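Local atomic coordinates of probable outer membrane protein (Pseudomonas aeruginosa, PDB entry 3DWO), a protein that probably acts as a FadL-family outer-membrane channel, carrying hydrophobic compounds such as long-chain fatty acids across the outer membrane. Residues S170-Q175 against L202-V207; A304-T309 against N335-A340; A358-P363 against G376-A381. All blocks are in the same frame, centred on the assembly; numbering follows the deposited sequence.

Contact 1 of 3, residues S170-Q175 against L202-V207; sequences SGFVSQ and LMRVKV. With C8E ((hydroxyethyloxy)tri(ethyloxy)octane), chain D.
Phe-172 lies across its antiparallel neighbour strand, its ring between the side chains of Lys-206 and Arg-204. Its CG stands anti to the backbone N (chi1 -179°), which carries the ring along the paired strand. CB is 3.9 Å from Val-205 O. Further out, CD1 comes to 3.3 Å from Val-205 O and also meets Lys-206 CE at 3.8 Å, the folded lysine chain crossing beside the ring. CE1 still borders Val-205 O, and at the tip CZ rests 4.0 Å from Arg-204 CB. Ring and arginine run side by side in the same direction, but their planes are 66° apart, so ring and guanidinium are not stacked; Arg-204 NH2 instead bonds Asn-245 on the next strand. Beneath these side chains run the paired backbone bonds of a beta-barrel wall, two each at Gly-171 with Val-207, Val-173 with Val-205, and Gln-175 with Met-203; Val-205 N to Val-173 O is 2.7 Å. On the other face, turned into the barrel, the two valines lie side by side under the ether chain of a detergent molecule: Val-173 CG2 lies 3.5 Å from its C10 and Val-205 CG1 3.3 Å from its O15. Gln-175, with an extended chain, places OE1 where the terminal detergent hydroxyl O21 donates to it at 2.9 Å. The same OE1 accepts a bond from Arg-372, and NE2 is held by the carbonyl of Asp-134, so the amide is gripped at both ends. The two faces thus differ in chemistry: long basic side chains and an aromatic ring outside; inside, valine methyls carry the ether chain and the fixed amide takes its terminal hydroxyl, so the contact holds the polar end of the amphiphile while the alkyl tail leads away from the two strands.

Contact 2 of 3, residues A304-T309 against N335-A340; sequences ASATWT and NTWTLA. With C8E ((hydroxyethyloxy)tri(ethyloxy)octane), chain I; C8E ((hydroxyethyloxy)tri(ethyloxy)octane), chain K.
Trp-308 and Trp-337, paired across two antiparallel strands, meet obliquely: the five-membered ring of Trp-308 and the six-membered ring of Trp-337 have planes 57° apart. The base of Trp-308 makes a CH-pi contact: its CB stands over the face of the Trp-337 six-membered ring, 3.9 Å from the centroid and 11° off the normal. CD1 of Trp-308 lies over the same face toward the rim and forms the closest pair of the two side chains, 3.8 Å from Trp-337 CE2. The opposite face of Trp-337 is covered by the alkyl chain of a detergent molecule, while a second detergent lays its C5 over Trp-308, 3.6 Å from CD2. Asn-335 crosses Trp-308 obliquely beside NE1 and CZ2, its amide turned 69° from the ring and ND2 3.4 Å from CZ2; its OD1 takes a bond from Ser-312 N. These rings, with Ala-306 and Leu-339, belong to the outward, membrane-facing surface of the transmembrane beta-barrel, where the detergent tails presumably stand in for lipid. The inward face carries threonines with Ser-305 and Ala-340. Thr-309 and Thr-336 lie side by side, pointing the same way and packed tightly, with CB of Thr-309 3.4 Å from CG2 of Thr-336, whose hydroxyl bonds Gln-361 O. Further along, one water donates to Ser-305 OG at 2.7 Å and to Thr-338 O, bridging the strands; Ser-305 OG also bonds Asp-291.

Contact 3 of 3, residues A358-P363 against G376-A381; sequences AYDQTP and GDRYFA. With C8E ((hydroxyethyloxy)tri(ethyloxy)octane), chain F; C8E ((hydroxyethyloxy)tri(ethyloxy)octane), chain E.
Ala-358 to Asp-360 pair antiparallel with Arg-378 to Phe-380, the short strand axes running at 155°, and Asp-360 and Arg-378 exchange two backbone bonds. Beyond them the strands give way to loop, and Asp-377 takes over the join. Its OD1 accepts the Thr-362 N-H at 2.9 Å, nearly along the C-O axis, while OD2 receives a weak bond from Tyr-359 OH at 3.3 Å. The tyrosine ring is steeply turned from this carboxylate, with 76° between their planes. On the same outer face Tyr-359 CD2 touches Tyr-379 CE1 at 3.9 Å, and a detergent molecule lies over the Tyr-379 ring, its C10 3.3 Å from CE2. On the inner face Asp-360 and Arg-378 run side by side. OD2 and NH1 are 3.8 Å apart, a long salt bridge: these two side chains attract through charge, with no N-H aimed at the oxygen. NH2 of Arg-378 has a firmer partner in Asp-375. Asp-360 CB also borders Phe-380 CE2 at 3.9 Å. The arginine charge probably offsets those of Asp-360 and Asp-375 in this buried contact and would favour their ionised forms, while ether carbons of a second detergent pack on its guanidinium.

Overall arrangement
All three contacts join neighbouring antiparallel strands of the barrel wall. Contacts 2 and 3 are adjacent, their centres about 10 Å apart: strand 336-346 of contact 2 pairs with strand 351-360 of contact 3, with a probable backbone bond between Leu-339 O and Tyr-359 N. Contact 1 lies on the opposite side of the chain's centre, its nearest atoms about 18 Å from contact 2 and about 16 Å from contact 3. Contact 3 is buried, Ala-358 and Phe-380 meeting Ala-16 and Met-17; contact 1 is partly buried. Contact 2, at the surface, sets tryptophans and aliphatic carbons outward; contact 3 adds carboxylates and an arginine inward, contact 1 valines and an amide.

Contact 1 of 3, residues S170-Q175 against L202-V207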
loop_
_atom_site.group_PDB
_atom_site.type_symbol
_atom_site.label_atom_id
_atom_site.label_comp_id
_atom_site.label_asym_id
_atom_site.label_seq_id
_atom_site.Cartn_x
_atom_site.Cartn_y
_atom_site.Cartn_z
ATOM N N SER A 170 -10.835 -0.239 2.307
ATOM C CA SER A 170 -11.562 -1.461 1.990
ATOM C C SER A 170 -10.472 -2.505 1.811
ATOM O O SER A 170 -9.418 -2.214 1.251
ATOM C CB SER A 170 -12.364 -1.320 0.698
ATOM O OG SER A 170 -11.514 -1.397 -0.424
ATOM N N GLY A 171 -10.712 -3.710 2.305
ATOM C CA GLY A 171 -9.717 -4.753 2.187
ATOM C C GLY A 171 -10.336 -6.103 1.905
ATOM O O GLY A 171 -11.450 -6.397 2.342
ATOM N N PHE A 172 -9.612 -6.922 1.153
ATOM C CA PHE A 172 -10.077 -8.253 0.817
ATOM C C PHE A 172 -8.910 -9.238 0.796
ATOM O O PHE A 172 -7.832 -8.931 0.282
ATOM C CB PHE A 172 -10.753 -8.269 -0.553
ATOM C CG PHE A 172 -11.277 -9.625 -0.938
ATOM C CD1 PHE A 172 -12.537 -10.046 -0.508
ATOM C CD2 PHE A 172 -10.483 -10.511 -1.662
ATOM C CE1 PHE A 172 -12.997 -11.332 -0.790
ATOM C CE2 PHE A 172 -10.932 -11.797 -1.952
ATOM C CZ PHE A 172 -12.190 -12.210 -1.515
ATOM N N VAL A 173 -9.137 -10.420 1.360
ATOM C CA VAL A 173 -8.128 -11.467 1.398
ATOM C C VAL A 173 -8.793 -12.825 1.214
ATOM O O VAL A 173 -9.807 -13.124 1.852
ATOM C CB VAL A 173 -7.355 -11.477 2.754
ATOM C CG1 VAL A 173 -6.845 -12.880 3.060
ATOM C CG2 VAL A 173 -6.161 -10.524 2.690
ATOM N N SER A 174 -8.241 -13.636 0.319
ATOM C CA SER A 174 -8.764 -14.977 0.110
ATOM C C SER A 174 -7.544 -15.878 0.226
ATOM O O SER A 174 -6.427 -15.464 -0.082
ATOM C CB SER A 174 -9.445 -15.126 -1.261
ATOM O OG SER A 174 -8.511 -15.076 -2.319
ATOM N N GLN A 175 -7.752 -17.106 0.678
ATOM C CA GLN A 175 -6.645 -18.022 0.876
ATOM C C GLN A 175 -7.256 -19.403 1.044
ATOM O O GLN A 175 -8.362 -19.536 1.568
ATOM C CB GLN A 175 -5.887 -17.589 2.144
ATOM C CG GLN A 175 -4.823 -18.525 2.674
ATOM C CD GLN A 175 -4.107 -17.920 3.873
ATOM O OE1 GLN A 175 -4.527 -16.890 4.396
ATOM N NE2 GLN A 175 -3.030 -18.556 4.315
ATOM N N LEU A 202 -11.983 -22.187 0.053
ATOM C CA LEU A 202 -11.414 -20.862 -0.095
ATOM C C LEU A 202 -11.964 -19.950 0.989
ATOM O O LEU A 202 -13.175 -19.690 1.055
ATOM C CB LEU A 202 -11.749 -20.277 -1.465
ATOM C CG LEU A 202 -11.123 -18.902 -1.735
ATOM C CD1 LEU A 202 -9.625 -19.065 -1.954
ATOM C CD2 LEU A 202 -11.770 -18.263 -2.957
ATOM N N MET A 203 -11.072 -19.496 1.860
ATOM C CA MET A 203 -11.429 -18.579 2.931
ATOM C C MET A 203 -11.452 -17.191 2.290
ATOM O O MET A 203 -10.531 -16.836 1.562
ATOM C CB MET A 203 -10.366 -18.635 4.027
ATOM C CG MET A 203 -10.394 -17.465 4.976
ATOM S SD MET A 203 -11.878 -17.457 5.968
ATOM C CE MET A 203 -11.241 -18.110 7.505
ATOM N N ARG A 204 -12.505 -16.419 2.547
ATOM C CA ARG A 204 -12.642 -15.075 1.979
ATOM C C ARG A 204 -12.990 -14.057 3.056
ATOM O O ARG A 204 -13.958 -14.229 3.792
ATOM C CB ARG A 204 -13.735 -15.059 0.899
ATOM C CG ARG A 204 -13.436 -15.978 -0.286
ATOM C CD ARG A 204 -14.482 -15.873 -1.400
ATOM N NE ARG A 204 -15.786 -16.400 -1.006
ATOM C CZ ARG A 204 -16.759 -16.711 -1.863
ATOM N NH1 ARG A 204 -16.570 -16.550 -3.170
ATOM N NH2 ARG A 204 -17.920 -17.187 -1.418
ATOM N N VAL A 205 -12.202 -12.991 3.138
ATOM C CA VAL A 205 -12.437 -11.951 4.133
ATOM C C VAL A 205 -12.622 -10.608 3.435
ATOM O O VAL A 205 -11.766 -10.175 2.660
ATOM C CB VAL A 205 -11.246 -11.846 5.128
ATOM C CG1 VAL A 205 -11.602 -10.912 6.278
ATOM C CG2 VAL A 205 -10.883 -13.228 5.648
ATOM N N LYS A 206 -13.746 -9.957 3.713
ATOM C CA LYS A 206 -14.064 -8.663 3.114
ATOM C C LYS A 206 -14.390 -7.695 4.243
ATOM O O LYS A 206 -15.368 -7.879 4.966
ATOM C CB LYS A 206 -15.264 -8.803 2.172
ATOM C CG LYS A 206 -15.764 -7.486 1.618
ATOM C CD LYS A 206 -15.008 -7.079 0.373
ATOM C CE LYS A 206 -15.554 -7.807 -0.850
ATOM N NZ LYS A 206 -16.966 -7.405 -1.150
ATOM N N VAL A 207 -13.571 -6.661 4.390
ATOM C CA VAL A 207 -13.759 -5.695 5.461
ATOM C C VAL A 207 -13.550 -4.269 4.980
ATOM O O VAL A 207 -12.898 -4.037 3.962
ATOM C CB VAL A 207 -12.790 -5.996 6.627
ATOM C CG1 VAL A 207 -13.155 -7.341 7.270
ATOM C CG2 VAL A 207 -11.343 -6.053 6.109
HETATM C C1 C8E D . 4.348 -9.188 3.552
HETATM C C2 C8E D . 2.915 -9.449 3.467
HETATM C C3 C8E D . 2.074 -8.598 4.298
HETATM C C4 C8E D . 0.694 -8.941 4.000
HETATM C C5 C8E D . -0.180 -7.814 4.411
HETATM C C6 C8E D . -1.460 -7.900 3.734
HETATM C C7 C8E D . -2.276 -7.109 4.639
HETATM C C8 C8E D . -3.222 -6.285 3.849
HETATM O O9 C8E D . -4.624 -6.171 4.044
HETATM C C10 C8E D . -5.426 -7.332 3.942
HETATM C C11 C8E D . -6.828 -6.881 4.205
HETATM O O12 C8E D . -7.180 -7.096 5.583
HETATM C C13 C8E D . -8.207 -8.105 5.829
HETATM C C14 C8E D . -7.979 -9.645 5.950
HETATM O O15 C8E D . -8.389 -10.610 6.965
HETATM C C16 C8E D . -7.399 -10.758 8.004
HETATM C C17 C8E D . -6.354 -11.861 7.747
HETATM O O18 C8E D . -6.528 -12.907 6.767
HETATM C C19 C8E D . -7.170 -14.096 7.301
HETATM C C20 C8E D . -6.523 -15.529 7.228
HETATM O O21 C8E D . -6.860 -16.391 6.130
#

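Contact 2 of 3, residues A304-T309 against N335-A340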
loop_
_atom_site.group_PDB
_atom_site.type_symbol
_atom_site.label_atom_id
_atom_site.label_comp_id
_atom_site.label_asym_id
_atom_site.label_seq_id
_atom_site.Cartn_x
_atom_site.Cartn_y
_atom_site.Cartn_z
ATOM N N ALA A 304 15.604 17.475 -2.351
ATOM C CA ALA A 304 16.046 16.245 -1.706
ATOM C C ALA A 304 14.987 15.935 -0.671
ATOM O O ALA A 304 14.402 16.847 -0.087
ATOM C CB ALA A 304 17.398 16.443 -1.027
ATOM N N SER A 305 14.738 14.655 -0.435
ATOM C CA SER A 305 13.722 14.285 0.535
ATOM C C SER A 305 14.030 12.974 1.246
ATOM O O SER A 305 14.542 12.033 0.644
ATOM C CB SER A 305 12.363 14.206 -0.167
ATOM O OG SER A 305 11.376 13.688 0.700
ATOM N N ALA A 306 13.720 12.921 2.536
ATOM C CA ALA A 306 13.945 11.720 3.335
ATOM C C ALA A 306 12.697 11.443 4.151
ATOM O O ALA A 306 12.305 12.257 4.990
ATOM C CB ALA A 306 15.135 11.913 4.263
ATOM N N THR A 307 12.063 10.301 3.905
ATOM C CA THR A 307 10.861 9.956 4.648
ATOM C C THR A 307 11.056 8.703 5.490
ATOM O O THR A 307 11.463 7.656 4.985
ATOM C CB THR A 307 9.650 9.751 3.705
ATOM O OG1 THR A 307 9.348 10.983 3.043
ATOM C CG2 THR A 307 8.426 9.297 4.488
ATOM N N TRP A 308 10.771 8.833 6.782
ATOM C CA TRP A 308 10.884 7.729 7.722
ATOM C C TRP A 308 9.476 7.235 7.997
ATOM O O TRP A 308 8.660 7.964 8.556
ATOM C CB TRP A 308 11.511 8.202 9.034
ATOM C CG TRP A 308 11.542 7.157 10.115
ATOM C CD1 TRP A 308 12.419 6.113 10.231
ATOM C CD2 TRP A 308 10.665 7.071 11.244
ATOM N NE1 TRP A 308 12.145 5.387 11.367
ATOM C CE2 TRP A 308 11.073 5.953 12.007
ATOM C CE3 TRP A 308 9.574 7.831 11.685
ATOM C CZ2 TRP A 308 10.426 5.576 13.193
ATOM C CZ3 TRP A 308 8.930 7.457 12.868
ATOM C CH2 TRP A 308 9.361 6.337 13.606
ATOM N N THR A 309 9.183 6.004 7.601
ATOM C CA THR A 309 7.853 5.463 7.828
ATOM C C THR A 309 7.890 4.462 8.971
ATOM O O THR A 309 8.694 3.527 8.961
ATOM C CB THR A 309 7.321 4.797 6.558
ATOM O OG1 THR A 309 7.368 5.747 5.489
ATOM C CG2 THR A 309 5.878 4.342 6.749
ATOM N N ASN A 335 10.665 -0.456 10.404
ATOM C CA ASN A 335 10.531 0.946 10.037
ATOM C C ASN A 335 11.349 1.117 8.768
ATOM O O ASN A 335 12.287 0.355 8.524
ATOM C CB ASN A 335 11.060 1.855 11.139
ATOM C CG ASN A 335 10.170 1.855 12.356
ATOM O OD1 ASN A 335 8.969 1.594 12.256
ATOM N ND2 ASN A 335 10.744 2.166 13.511
ATOM N N THR A 336 11.023 2.126 7.972
ATOM C CA THR A 336 11.720 2.296 6.711
ATOM C C THR A 336 12.127 3.726 6.348
ATOM O O THR A 336 11.643 4.697 6.934
ATOM C CB THR A 336 10.842 1.736 5.587
ATOM O OG1 THR A 336 11.619 1.598 4.396
ATOM C CG2 THR A 336 9.681 2.671 5.320
ATOM N N TRP A 337 13.026 3.835 5.373
ATOM C CA TRP A 337 13.505 5.123 4.884
ATOM C C TRP A 337 13.311 5.169 3.379
ATOM O O TRP A 337 13.380 4.145 2.704
ATOM C CB TRP A 337 15.003 5.323 5.172
ATOM C CG TRP A 337 15.340 5.721 6.578
ATOM C CD1 TRP A 337 15.770 4.904 7.583
ATOM C CD2 TRP A 337 15.262 7.037 7.138
ATOM N NE1 TRP A 337 15.964 5.627 8.737
ATOM C CE2 TRP A 337 15.659 6.941 8.490
ATOM C CE3 TRP A 337 14.893 8.290 6.629
ATOM C CZ2 TRP A 337 15.697 8.048 9.340
ATOM C CZ3 TRP A 337 14.928 9.390 7.472
ATOM C CH2 TRP A 337 15.328 9.262 8.815
ATOM N N THR A 338 13.066 6.362 2.859
ATOM C CA THR A 338 12.910 6.553 1.430
ATOM C C THR A 338 13.583 7.888 1.110
ATOM O O THR A 338 13.173 8.944 1.593
ATOM C CB THR A 338 11.402 6.526 1.010
ATOM O OG1 THR A 338 11.257 6.994 -0.340
ATOM C CG2 THR A 338 10.576 7.364 1.934
ATOM N N LEU A 339 14.653 7.822 0.323
ATOM C CA LEU A 339 15.409 9.009 -0.041
ATOM C C LEU A 339 15.228 9.310 -1.521
ATOM O O LEU A 339 15.265 8.409 -2.358
ATOM C CB LEU A 339 16.892 8.796 0.267
ATOM C CG LEU A 339 17.200 8.129 1.610
ATOM C CD1 LEU A 339 18.688 7.827 1.702
ATOM C CD2 LEU A 339 16.758 9.027 2.749
ATOM N N ALA A 340 15.031 10.584 -1.837
ATOM C CA ALA A 340 14.834 10.995 -3.216
ATOM C C ALA A 340 15.572 12.290 -3.510
ATOM O O ALA A 340 15.780 13.123 -2.628
ATOM C CB ALA A 340 13.348 11.174 -3.499
HETATM C C2 C8E I . 14.912 6.866 13.956
HETATM C C3 C8E I . 13.685 7.661 14.014
HETATM C C4 C8E I . 14.004 8.983 13.503
HETATM C C5 C8E I . 12.863 9.483 12.694
HETATM C C6 C8E I . 12.998 10.909 12.453
HETATM C C7 C8E I . 12.966 10.910 11.000
HETATM C C8 C8E I . 12.626 12.260 10.516
HETATM O O9 C8E I . 12.677 12.708 9.174
HETATM C C1 C8E K . 19.870 3.339 4.602
HETATM C C2 C8E K . 19.533 4.749 4.752
HETATM C C3 C8E K . 19.874 5.323 6.053
HETATM C C4 C8E K . 18.962 6.429 6.284
HETATM C C5 C8E K . 19.731 7.612 6.745
HETATM C C6 C8E K . 19.316 8.794 6.010
HETATM C C7 C8E K . 19.108 9.717 7.112
HETATM C C8 C8E K . 18.565 10.979 6.580
HETATM O O HOH W 1 11.500 10.959 0.570
#

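Contact 3 of 3, residues A358-P363 against G376-A381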
loop_
_atom_site.group_PDB
_atom_site.type_symbol
_atom_site.label_atom_id
_atom_site.label_comp_id
_atom_site.label_asym_id
_atom_site.label_seq_id
_atom_site.Cartn_x
_atom_site.Cartn_y
_atom_site.Cartn_z
ATOM N N ALA A 358 14.866 7.803 -6.671
ATOM C CA ALA A 358 14.639 7.610 -5.249
ATOM C C ALA A 358 14.965 6.190 -4.812
ATOM O O ALA A 358 14.953 5.257 -5.611
ATOM C CB ALA A 358 13.180 7.952 -4.903
ATOM N N TYR A 359 15.287 6.044 -3.535
ATOM C CA TYR A 359 15.582 4.743 -2.966
ATOM C C TYR A 359 14.511 4.528 -1.913
ATOM O O TYR A 359 14.337 5.354 -1.022
ATOM C CB TYR A 359 16.972 4.726 -2.336
ATOM C CG TYR A 359 17.185 3.560 -1.405
ATOM C CD1 TYR A 359 17.269 3.754 -0.027
ATOM C CD2 TYR A 359 17.256 2.257 -1.891
ATOM C CE1 TYR A 359 17.414 2.683 0.846
ATOM C CE2 TYR A 359 17.402 1.173 -1.023
ATOM C CZ TYR A 359 17.478 1.397 0.343
ATOM O OH TYR A 359 17.599 0.336 1.214
ATOM N N ASP A 360 13.792 3.417 -2.023
ATOM C CA ASP A 360 12.702 3.126 -1.108
ATOM C C ASP A 360 12.823 1.738 -0.480
ATOM O O ASP A 360 12.716 0.729 -1.172
ATOM C CB ASP A 360 11.388 3.261 -1.882
ATOM C CG ASP A 360 10.176 3.274 -0.986
ATOM O OD1 ASP A 360 10.209 3.942 0.069
ATOM O OD2 ASP A 360 9.177 2.626 -1.354
ATOM N N GLN A 361 13.040 1.696 0.834
ATOM C CA GLN A 361 13.185 0.427 1.546
ATOM C C GLN A 361 11.860 -0.273 1.784
ATOM O O GLN A 361 10.868 0.363 2.127
ATOM C CB GLN A 361 13.825 0.627 2.918
ATOM C CG GLN A 361 15.231 1.139 2.933
ATOM C CD GLN A 361 15.776 1.171 4.342
ATOM O OE1 GLN A 361 15.089 1.594 5.271
ATOM N NE2 GLN A 361 17.016 0.726 4.511
ATOM N N THR A 362 11.859 -1.592 1.627
ATOM C CA THR A 362 10.658 -2.370 1.869
ATOM C C THR A 362 10.588 -2.651 3.363
ATOM O O THR A 362 11.616 -2.861 4.005
ATOM C CB THR A 362 10.701 -3.715 1.134
ATOM O OG1 THR A 362 9.504 -4.448 1.423
ATOM C CG2 THR A 362 11.916 -4.537 1.586
ATOM N N PRO A 363 9.377 -2.630 3.943
ATOM C CA PRO A 363 9.213 -2.897 5.376
ATOM C C PRO A 363 9.106 -4.399 5.650
ATOM O O PRO A 363 9.117 -4.836 6.803
ATOM C CB PRO A 363 7.926 -2.152 5.717
ATOM C CG PRO A 363 7.121 -2.336 4.471
ATOM C CD PRO A 363 8.138 -2.064 3.374
ATOM N N GLY A 376 10.412 -5.755 -2.257
ATOM C CA GLY A 376 11.762 -5.582 -1.761
ATOM C C GLY A 376 12.128 -4.132 -1.973
ATOM O O GLY A 376 11.296 -3.343 -2.442
ATOM N N ASP A 377 13.355 -3.765 -1.624
ATOM C CA ASP A 377 13.794 -2.389 -1.800
ATOM C C ASP A 377 13.576 -1.989 -3.258
ATOM O O ASP A 377 13.730 -2.817 -4.154
ATOM C CB ASP A 377 15.272 -2.256 -1.427
ATOM C CG ASP A 377 15.529 -2.522 0.045
ATOM O OD1 ASP A 377 14.564 -2.454 0.838
ATOM O OD2 ASP A 377 16.694 -2.781 0.415
ATOM N N ARG A 378 13.198 -0.735 -3.496
ATOM C CA ARG A 378 12.972 -0.275 -4.865
ATOM C C ARG A 378 13.822 0.933 -5.221
ATOM O O ARG A 378 14.197 1.730 -4.359
ATOM C CB ARG A 378 11.513 0.146 -5.101
ATOM C CG ARG A 378 10.424 -0.805 -4.649
ATOM C CD ARG A 378 10.080 -0.598 -3.188
ATOM N NE ARG A 378 8.826 -1.258 -2.839
ATOM C CZ ARG A 378 7.626 -0.811 -3.197
ATOM N NH1 ARG A 378 7.515 0.301 -3.910
ATOM N NH2 ARG A 378 6.534 -1.479 -2.849
ATOM N N TYR A 379 14.124 1.054 -6.508
ATOM C CA TYR A 379 14.847 2.202 -7.022
ATOM C C TYR A 379 13.822 2.854 -7.943
ATOM O O TYR A 379 13.225 2.180 -8.783
ATOM C CB TYR A 379 16.072 1.791 -7.843
ATOM C CG TYR A 379 17.362 1.696 -7.064
ATOM C CD1 TYR A 379 17.669 2.617 -6.062
ATOM C CD2 TYR A 379 18.300 0.711 -7.361
ATOM C CE1 TYR A 379 18.878 2.554 -5.375
ATOM C CE2 TYR A 379 19.513 0.639 -6.685
ATOM C CZ TYR A 379 19.794 1.561 -5.694
ATOM O OH TYR A 379 20.992 1.480 -5.021
ATOM N N PHE A 380 13.595 4.149 -7.774
ATOM C CA PHE A 380 12.638 4.860 -8.611
ATOM C C PHE A 380 13.374 5.784 -9.579
ATOM O O PHE A 380 14.284 6.517 -9.178
ATOM C CB PHE A 380 11.658 5.841 -7.899
ATOM C CG PHE A 380 10.594 5.224 -7.157
ATOM C CD1 PHE A 380 9.283 5.666 -7.318
ATOM C CD2 PHE A 380 10.859 4.265 -6.183
ATOM C CE1 PHE A 380 8.252 5.161 -6.523
ATOM C CE2 PHE A 380 9.833 3.754 -5.382
ATOM C CZ PHE A 380 8.527 4.205 -5.553
ATOM N N ALA A 381 12.989 5.730 -10.849
ATOM C CA ALA A 381 13.579 6.576 -11.884
ATOM C C ALA A 381 12.429 7.299 -12.581
ATOM O O ALA A 381 11.565 6.656 -13.179
ATOM C CB ALA A 381 14.358 5.724 -12.888
HETATM C C2 C8E F . 18.360 -0.268 -11.955
HETATM C C3 C8E F . 19.258 -1.208 -11.283
HETATM C C4 C8E F . 18.479 -2.398 -10.961
HETATM C C5 C8E F . 18.707 -2.761 -9.527
HETATM C C6 C8E F . 17.554 -3.455 -8.953
HETATM C C7 C8E F . 16.961 -2.389 -8.150
HETATM C C8 C8E F . 16.567 -2.893 -6.809
HETATM O O9 C8E F . 16.756 -2.224 -5.565
HETATM C C10 C8E F . 18.075 -1.912 -5.154
HETATM C C11 C8E F . 17.950 -1.203 -3.835
HETATM C C1 C8E E . -6.689 -0.704 -6.321
HETATM C C2 C8E E . -5.330 -1.177 -6.097
HETATM C C3 C8E E . -4.472 -0.232 -5.389
HETATM C C4 C8E E . -3.688 0.478 -6.383
HETATM C C5 C8E E . -2.286 0.547 -5.923
HETATM C C6 C8E E . -1.590 1.603 -6.624
HETATM C C7 C8E E . -0.229 1.318 -6.219
HETATM C C8 C8E E . 0.631 1.439 -7.403
HETATM O O9 C8E E . 2.024 1.665 -7.426
HETATM C C10 C8E E . 2.556 2.840 -6.851
HETATM C C11 C8E E . 4.034 2.721 -7.057
HETATM O O12 C8E E . 4.541 1.505 -6.473
HETATM C C13 C8E E . 5.877 1.119 -6.903
HETATM C C14 C8E E . 6.421 -0.340 -7.021
HETATM O O15 C8E E . 5.870 -1.520 -7.671
HETATM C C16 C8E E . 5.037 -2.270 -6.762
HETATM C C17 C8E E . 5.780 -3.348 -5.956
HETATM O O18 C8E E . 5.638 -4.759 -6.212
HETATM C C19 C8E E . 4.561 -5.357 -5.437
HETATM C C20 C8E E . 4.793 -6.419 -4.301
HETATM O O21 C8E E . 4.668 -6.001 -2.939
#